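PDB 3KNZ: putative sugar binding protein, which probably binds a phosphorylated sugar or related carbohydrate derivative through SIS-type folds, its exact substrate and reaction being unestablished. Local coordinates for residues Ala68-Phe71 with Met72-Cys76; Gln181-Gly185 with Glu186-Ser190; Asp323-Val326 with Phe327-Ile330. All coordinates share one frame; numbering follows the deposited sequence.

Interaction 1: residues Ala68-Phe71 with Met72-Cys76; sequences ARTF and MQRWC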
loop_
_atom_site.group_PDB
_atom_site.type_symbol
_atom_site.label_atom_id
_atom_site.label_comp_id
_atom_site.label_asym_id
_atom_site.label_seq_id
_atom_site.Cartn_x
_atom_site.Cartn_y
_atom_site.Cartn_z
ATOM N N ALA A 68 11.819 -3.291 -7.508
ATOM C CA ALA A 68 12.948 -2.527 -8.060
ATOM C C ALA A 68 13.217 -1.168 -7.387
ATOM O O ALA A 68 14.211 -0.507 -7.701
ATOM C CB ALA A 68 12.737 -2.317 -9.580
ATOM N N ARG A 69 12.354 -0.753 -6.467
ATOM C CA ARG A 69 12.491 0.570 -5.851
ATOM C C ARG A 69 13.911 0.891 -5.357
ATOM O O ARG A 69 14.520 1.870 -5.796
ATOM C CB ARG A 69 11.476 0.748 -4.710
ATOM C CG ARG A 69 11.365 2.194 -4.190
ATOM C CD ARG A 69 10.290 2.343 -3.107
ATOM N NE ARG A 69 10.682 1.708 -1.848
ATOM C CZ ARG A 69 11.255 2.348 -0.827
ATOM N NH1 ARG A 69 11.496 3.651 -0.892
ATOM N NH2 ARG A 69 11.580 1.689 0.279
ATOM N N THR A 70 14.430 0.070 -4.450
ATOM C CA THR A 70 15.763 0.296 -3.882
ATOM C C THR A 70 16.853 0.425 -4.938
ATOM O O THR A 70 17.656 1.344 -4.895
ATOM C CB THR A 70 16.164 -0.843 -2.943
ATOM O OG1 THR A 70 15.224 -0.915 -1.870
ATOM C CG2 THR A 70 17.563 -0.615 -2.386
ATOM N N PHE A 71 16.875 -0.511 -5.878
ATOM C CA PHE A 71 17.884 -0.521 -6.924
ATOM C C PHE A 71 17.807 0.769 -7.712
ATOM O O PHE A 71 18.829 1.350 -8.060
ATOM C CB PHE A 71 17.684 -1.727 -7.853
ATOM C CG PHE A 71 18.827 -1.954 -8.801
ATOM C CD1 PHE A 71 19.981 -2.584 -8.365
ATOM C CD2 PHE A 71 18.750 -1.544 -10.116
ATOM C CE1 PHE A 71 21.034 -2.798 -9.212
ATOM C CE2 PHE A 71 19.804 -1.752 -10.976
ATOM C CZ PHE A 71 20.950 -2.379 -10.523
HETATM N N MSE A 72 16.590 1.231 -7.974
HETATM C CA MSE A 72 16.421 2.466 -8.723
HETATM C C MSE A 72 16.862 3.697 -7.954
HETATM O O MSE A 72 17.475 4.596 -8.532
HETATM C CB MSE A 72 14.981 2.651 -9.163
HETATM C CG MSE A 72 14.520 1.613 -10.149
HETATM SE SE MSE A 72 13.421 2.481 -11.493
HETATM C CE MSE A 72 14.740 3.743 -12.147
ATOM N N GLN A 73 16.537 3.754 -6.666
ATOM C CA GLN A 73 16.943 4.887 -5.842
ATOM C C GLN A 73 18.438 5.052 -5.886
ATOM O O GLN A 73 18.945 6.136 -6.133
ATOM C CB GLN A 73 16.590 4.670 -4.380
ATOM C CG GLN A 73 15.153 4.808 -4.015
ATOM C CD GLN A 73 14.951 4.573 -2.536
ATOM O OE1 GLN A 73 14.589 5.492 -1.797
ATOM N NE2 GLN A 73 15.238 3.355 -2.085
ATOM N N ARG A 74 19.132 3.956 -5.627
ATOM C CA ARG A 74 20.581 3.958 -5.557
ATOM C C ARG A 74 21.232 4.458 -6.840
ATOM O O ARG A 74 22.018 5.405 -6.816
ATOM C CB ARG A 74 21.077 2.545 -5.240
ATOM C CG ARG A 74 22.564 2.435 -4.938
ATOM C CD ARG A 74 22.909 1.004 -4.599
ATOM N NE ARG A 74 22.110 0.544 -3.472
ATOM C CZ ARG A 74 21.822 -0.728 -3.221
ATOM N NH1 ARG A 74 22.240 -1.691 -4.035
ATOM N NH2 ARG A 74 21.083 -1.042 -2.164
ATOM N N TRP A 75 20.873 3.842 -7.960
ATOM C CA TRP A 75 21.514 4.158 -9.231
ATOM C C TRP A 75 20.986 5.388 -9.957
ATOM O O TRP A 75 21.676 5.940 -10.809
ATOM C CB TRP A 75 21.525 2.924 -10.126
ATOM C CG TRP A 75 22.415 1.866 -9.550
ATOM C CD1 TRP A 75 22.040 0.664 -9.032
ATOM C CD2 TRP A 75 23.838 1.950 -9.376
ATOM N NE1 TRP A 75 23.144 -0.020 -8.576
ATOM C CE2 TRP A 75 24.256 0.749 -8.776
ATOM C CE3 TRP A 75 24.801 2.918 -9.693
ATOM C CZ2 TRP A 75 25.588 0.490 -8.485
ATOM C CZ3 TRP A 75 26.121 2.661 -9.399
ATOM C CH2 TRP A 75 26.504 1.458 -8.802
ATOM N N CYS A 76 19.776 5.821 -9.626
ATOM C CA CYS A 76 19.243 7.059 -10.190
ATOM C C CYS A 76 19.686 8.221 -9.311
ATOM O O CYS A 76 19.754 9.357 -9.762
ATOM C CB CYS A 76 17.721 7.022 -10.276
ATOM S SG CYS A 76 17.084 5.813 -11.452
#
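Phe71 and Trp75, one helical turn apart, meet ring against ring. From Phe71 CB, which lies against the backbone N of Met72, the side chain runs to CG, anti to the backbone N (chi1 -169°), and the phenyl ring meets the five-membered ring of the indole: Trp75 CD1 sits over the centre of one phenyl face. Phe71 CG, CD1, CD2 and CE2 each have Trp75 CD1 as a neighbour at 3.8 to 4.2 Å, and Phe71 CD1 lies in plane at the indole edge. Phe71 CE1 reaches Trp75 NE1 at 3.5 Å and Phe71 CZ reaches Trp75 CD1 at 3.6 Å. The planes are inclined by 57°, so the pair is neither stack nor edge-to-face.

On another side of the helix, Arg69 and Gln73 run side by side, with Gln73 NE2 over one face of the guanidinium. Thr92 of the second subunit bonds Arg69 NH1 and Gln73 OE1. Arg74 NH2 touches Thr70 CG2 at 3.6 Å, while Arg74 NH1 forms a salt bridge with Asp323 of its own chain and Arg74 NE one with Glu91 of the second subunit.

The i to i+4 backbone bonds run from Met72 N to Ala68 O (3.0 Å) through to Trp75 N to Phe71 O (3.2 Å). This is the C-terminal part of helix 59-76, the crossover of a beta-alpha-beta unit between parallel strands 52-56 and 80-83 in the SIS domain.

Interaction 2: residues Gln181-Gly185 with Glu186-Ser190; sequences QRLDG and EQRRS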
loop_
_atom_site.group_PDB
_atom_site.type_symbol
_atom_site.label_atom_id
_atom_site.label_comp_id
_atom_site.label_asym_id
_atom_site.label_seq_id
_atom_site.Cartn_x
_atom_site.Cartn_y
_atom_site.Cartn_z
ATOM N N GLN A 181 27.323 9.871 -15.402
ATOM C CA GLN A 181 28.697 9.449 -15.133
ATOM C C GLN A 181 28.949 8.944 -13.708
ATOM O O GLN A 181 29.977 9.262 -13.104
ATOM C CB GLN A 181 29.682 10.566 -15.495
ATOM C CG GLN A 181 29.641 10.959 -16.974
ATOM C CD GLN A 181 30.819 11.825 -17.385
ATOM O OE1 GLN A 181 31.741 12.057 -16.599
ATOM N NE2 GLN A 181 30.803 12.296 -18.628
ATOM N N ARG A 182 28.009 8.158 -13.187
ATOM C CA ARG A 182 28.142 7.564 -11.853
ATOM C C ARG A 182 28.243 6.041 -11.926
ATOM O O ARG A 182 28.206 5.358 -10.906
ATOM C CB ARG A 182 26.974 7.968 -10.948
ATOM C CG ARG A 182 26.996 9.434 -10.517
ATOM C CD ARG A 182 25.816 9.795 -9.617
ATOM N NE ARG A 182 24.536 9.614 -10.302
ATOM C CZ ARG A 182 23.776 8.524 -10.228
ATOM N NH1 ARG A 182 24.142 7.488 -9.479
ATOM N NH2 ARG A 182 22.637 8.475 -10.906
ATOM N N LEU A 183 28.372 5.516 -13.141
ATOM C CA LEU A 183 28.513 4.079 -13.366
ATOM C C LEU A 183 29.587 3.859 -14.431
ATOM O O LEU A 183 29.310 3.979 -15.627
ATOM C CB LEU A 183 27.190 3.471 -13.842
ATOM C CG LEU A 183 27.182 1.969 -14.144
ATOM C CD1 LEU A 183 27.274 1.156 -12.861
ATOM C CD2 LEU A 183 25.933 1.588 -14.918
ATOM N N ASP A 184 30.811 3.551 -14.012
ATOM C CA ASP A 184 31.873 3.331 -14.987
ATOM C C ASP A 184 31.797 1.918 -15.589
ATOM O O ASP A 184 30.932 1.113 -15.219
ATOM C CB ASP A 184 33.262 3.653 -14.399
ATOM C CG ASP A 184 33.652 2.745 -13.246
ATOM O OD1 ASP A 184 33.154 1.598 -13.175
ATOM O OD2 ASP A 184 34.490 3.180 -12.419
ATOM N N GLY A 185 32.694 1.644 -16.532
ATOM C CA GLY A 185 32.741 0.364 -17.224
ATOM C C GLY A 185 32.830 -0.833 -16.305
ATOM O O GLY A 185 32.121 -1.812 -16.497
ATOM N N GLU A 186 33.704 -0.767 -15.308
ATOM C CA GLU A 186 33.865 -1.887 -14.384
ATOM C C GLU A 186 32.604 -2.186 -13.584
ATOM O O GLU A 186 32.245 -3.344 -13.404
ATOM C CB GLU A 186 35.010 -1.646 -13.416
ATOM C CG GLU A 186 36.347 -1.648 -14.056
ATOM C CD GLU A 186 37.440 -1.885 -13.052
ATOM O OE1 GLU A 186 38.569 -1.415 -13.296
ATOM O OE2 GLU A 186 37.162 -2.538 -12.017
ATOM N N GLN A 187 31.969 -1.133 -13.082
ATOM C CA GLN A 187 30.733 -1.257 -12.322
ATOM C C GLN A 187 29.643 -1.824 -13.223
ATOM O O GLN A 187 28.915 -2.741 -12.847
ATOM C CB GLN A 187 30.312 0.107 -11.786
ATOM C CG GLN A 187 31.265 0.679 -10.760
ATOM C CD GLN A 187 30.876 2.074 -10.326
ATOM O OE1 GLN A 187 30.640 2.958 -11.154
ATOM N NE2 GLN A 187 30.826 2.286 -9.018
ATOM N N ARG A 188 29.537 -1.260 -14.417
ATOM C CA ARG A 188 28.589 -1.730 -15.405
ATOM C C ARG A 188 28.809 -3.228 -15.631
ATOM O O ARG A 188 27.902 -4.042 -15.449
ATOM C CB ARG A 188 28.800 -0.950 -16.711
ATOM C CG ARG A 188 27.962 -1.389 -17.909
ATOM C CD ARG A 188 26.600 -0.761 -17.948
ATOM N NE ARG A 188 25.821 -1.281 -19.069
ATOM C CZ ARG A 188 24.566 -0.930 -19.342
ATOM N NH1 ARG A 188 23.936 -0.035 -18.589
ATOM N NH2 ARG A 188 23.936 -1.471 -20.376
ATOM N N ARG A 189 30.032 -3.591 -16.002
ATOM C CA ARG A 189 30.357 -4.978 -16.307
ATOM C C ARG A 189 30.085 -5.894 -15.125
ATOM O O ARG A 189 29.640 -7.025 -15.303
ATOM C CB ARG A 189 31.818 -5.108 -16.751
ATOM C CG ARG A 189 32.160 -6.478 -17.335
ATOM C CD ARG A 189 33.609 -6.570 -17.816
ATOM N NE ARG A 189 34.562 -6.341 -16.728
ATOM C CZ ARG A 189 35.883 -6.495 -16.820
ATOM N NH1 ARG A 189 36.455 -6.903 -17.950
ATOM N NH2 ARG A 189 36.631 -6.247 -15.758
ATOM N N SER A 190 30.344 -5.392 -13.923
ATOM C CA SER A 190 30.150 -6.162 -12.703
ATOM C C SER A 190 28.669 -6.427 -12.431
ATOM O O SER A 190 28.286 -7.539 -12.059
ATOM C CB SER A 190 30.773 -5.436 -11.512
ATOM O OG SER A 190 30.653 -6.210 -10.333
#
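The amide of Gln187 and the carboxylate of Asp184 have their planes 51° apart, on side chains that cross at about a right angle. Asp184 N donates to Gln187 OE1 (2.9 Å), lying in the carbonyl plane on a lone pair. At the carboxylate, Gln187 N meets Asp184 OD1 (3.0 Å) nearly along its C-O axis, and Gln187 CG packs against the same oxygen at 3.2 Å. Asp184 can turn back this way because its CG stands between its backbone N and carbonyl carbon (chi1 64°). The guanidinium of Arg188 has Leu183 CD2 at its edge, near its plane.

Leu183 CD1 presses on Gln187 CB at 3.4 Å, and Leu183 CD2 lies 3.9 Å from Arg188 CD; Leu174 and Ala177 of helix 161-179 also touch this leucine. Arg188 N to Asp184 O (2.9 Å) begins the regular backbone bonding.

Gln181, with positive phi, closes a Schellman motif ending the preceding helix, and Asp184 as N-cap forms a capping box with Gln187. The reciprocal bonds fix both side chains, and the negative carboxylate would probably interact favourably with the positive N-terminal end of the helix 185-215 dipole.

Interaction 3: residues Asp323-Val326 with Phe327-Ile330; sequences DFAV and FEYI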
loop_
_atom_site.group_PDB
_atom_site.type_symbol
_atom_site.label_atom_id
_atom_site.label_comp_id
_atom_site.label_asym_id
_atom_site.label_seq_id
_atom_site.Cartn_x
_atom_site.Cartn_y
_atom_site.Cartn_z
ATOM N N ASP A 323 20.933 -7.658 -4.584
ATOM C CA ASP A 323 20.106 -6.871 -5.480
ATOM C C ASP A 323 19.266 -7.756 -6.397
ATOM O O ASP A 323 18.097 -7.463 -6.649
ATOM C CB ASP A 323 20.980 -5.942 -6.334
ATOM C CG ASP A 323 21.696 -4.874 -5.511
ATOM O OD1 ASP A 323 21.040 -4.221 -4.670
ATOM O OD2 ASP A 323 22.912 -4.669 -5.729
ATOM N N PHE A 324 19.841 -8.863 -6.856
ATOM C CA PHE A 324 19.173 -9.673 -7.868
ATOM C C PHE A 324 18.503 -10.953 -7.391
ATOM O O PHE A 324 17.881 -11.653 -8.189
ATOM C CB PHE A 324 20.156 -9.949 -9.005
ATOM C CG PHE A 324 20.921 -8.723 -9.429
ATOM C CD1 PHE A 324 20.243 -7.576 -9.824
ATOM C CD2 PHE A 324 22.304 -8.706 -9.419
ATOM C CE1 PHE A 324 20.937 -6.427 -10.203
ATOM C CE2 PHE A 324 22.999 -7.566 -9.795
ATOM C CZ PHE A 324 22.311 -6.426 -10.193
ATOM N N ALA A 325 18.587 -11.242 -6.096
ATOM C CA ALA A 325 17.919 -12.423 -5.553
ATOM C C ALA A 325 16.400 -12.333 -5.773
ATOM O O ALA A 325 15.685 -13.327 -5.669
ATOM C CB ALA A 325 18.235 -12.581 -4.079
ATOM N N VAL A 326 15.906 -11.141 -6.076
ATOM C CA VAL A 326 14.478 -10.971 -6.316
ATOM C C VAL A 326 14.004 -11.842 -7.493
ATOM O O VAL A 326 12.855 -12.285 -7.523
ATOM C CB VAL A 326 14.106 -9.483 -6.538
ATOM C CG1 VAL A 326 14.450 -8.669 -5.292
ATOM C CG2 VAL A 326 14.804 -8.926 -7.766
ATOM N N PHE A 327 14.893 -12.107 -8.447
ATOM C CA PHE A 327 14.548 -12.949 -9.591
ATOM C C PHE A 327 14.471 -14.440 -9.208
ATOM O O PHE A 327 13.893 -15.247 -9.938
ATOM C CB PHE A 327 15.573 -12.765 -10.719
ATOM C CG PHE A 327 15.674 -11.349 -11.253
ATOM C CD1 PHE A 327 14.700 -10.835 -12.098
ATOM C CD2 PHE A 327 16.766 -10.556 -10.954
ATOM C CE1 PHE A 327 14.799 -9.549 -12.605
ATOM C CE2 PHE A 327 16.871 -9.270 -11.461
ATOM C CZ PHE A 327 15.882 -8.766 -12.281
ATOM N N GLU A 328 15.060 -14.798 -8.068
ATOM C CA GLU A 328 15.087 -16.189 -7.600
ATOM C C GLU A 328 13.939 -16.557 -6.678
ATOM O O GLU A 328 13.263 -17.563 -6.895
ATOM C CB GLU A 328 16.385 -16.486 -6.830
ATOM C CG GLU A 328 17.661 -16.551 -7.652
ATOM C CD GLU A 328 18.869 -16.930 -6.804
ATOM O OE1 GLU A 328 19.436 -18.021 -7.020
ATOM O OE2 GLU A 328 19.230 -16.159 -5.896
ATOM N N TYR A 329 13.738 -15.763 -5.628
ATOM C CA TYR A 329 12.721 -16.082 -4.618
ATOM C C TYR A 329 11.248 -16.071 -5.079
ATOM O O TYR A 329 10.391 -16.617 -4.390
ATOM C CB TYR A 329 12.925 -15.214 -3.367
ATOM C CG TYR A 329 14.141 -15.632 -2.569
ATOM C CD1 TYR A 329 14.062 -16.668 -1.647
ATOM C CD2 TYR A 329 15.371 -15.012 -2.748
ATOM C CE1 TYR A 329 15.170 -17.071 -0.917
ATOM C CE2 TYR A 329 16.487 -15.408 -2.016
ATOM C CZ TYR A 329 16.376 -16.442 -1.105
ATOM O OH TYR A 329 17.465 -16.860 -0.372
ATOM N N ILE A 330 10.943 -15.474 -6.229
ATOM C CA ILE A 330 9.557 -15.476 -6.729
ATOM C C ILE A 330 9.228 -16.787 -7.457
ATOM O O ILE A 330 8.058 -17.157 -7.598
ATOM C CB ILE A 330 9.293 -14.293 -7.694
ATOM C CG1 ILE A 330 7.819 -14.256 -8.139
ATOM C CG2 ILE A 330 10.190 -14.398 -8.915
ATOM C CD1 ILE A 330 6.793 -14.231 -6.995
#
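The entry into helix 326-339, the last one modelled, is made here, where a loop winds into its first, weakly bonded turn. Phe327 N donates to Phe324 O at 3.0 Å, from above the carbonyl plane. Ala325 O accepts twice: Tyr329 N approaches almost straight on (3.1 Å), whereas Glu328 N comes from above the carbonyl plane (2.9 Å, N-H...O angle 145°). One oxygen thus serves both an i+3 and an i+4 donor, a mixture of 3-10 and alpha-helical bonding at the helix start.

The side chains fan out from this turn. Phe324 and Phe327 lie side by side, pointing the same way, with Phe324 CB in the plane of the Phe327 ring at its edge, 4.0 Å from Phe327 CD2. One face of the Phe327 ring carries Val326 CG2 in a CH-pi contact, 4.3 Å from the centroid and 18° off the ring normal; the torsion that sets CG2 between the backbone N and carbonyl carbon of Val326 brings the methyl over the ring. Phe327 also meets Phe199 of helix 185-215 edge-to-face, and Met170 of helix 161-179 touches it, so the turn packs on both of these helices.

Tyr329 presents an edge to Ala325, whose CB lies in the ring plane 3.9 Å from Tyr329 CE2. The tyrosine hydroxyl bonds Asn320 OD1, and its ring stacks on Phe318. Glu328 extends beyond CG, and its two carboxylate oxygens, OE1 and OE2, accept from Val319 N and Asn320 N of the preceding loop.

In the fold
Interactions 1, 2 and 3 follow one another along the chain. Interaction 1 lies in helix 59-76 of the first parallel sheet's domain, interaction 2 at the loop leading into helix 185-215, and interaction 3 at the start of helix 326-339, after the second sheet. The centre of interaction 1 lies about 15 Å from the centres of 2 and 3, which are about 21 Å from each other. A probable hydrogen bond from Arg182 NH2 to Trp75 O joins it to interaction 2, and the Arg74-Asp323 salt bridge to interaction 3. Interactions 2 and 3 do not touch, their nearest atoms being about 6 Å apart. Interaction 1 connects the inter-helix loop, the loop before helix 326-339 and the second subunit.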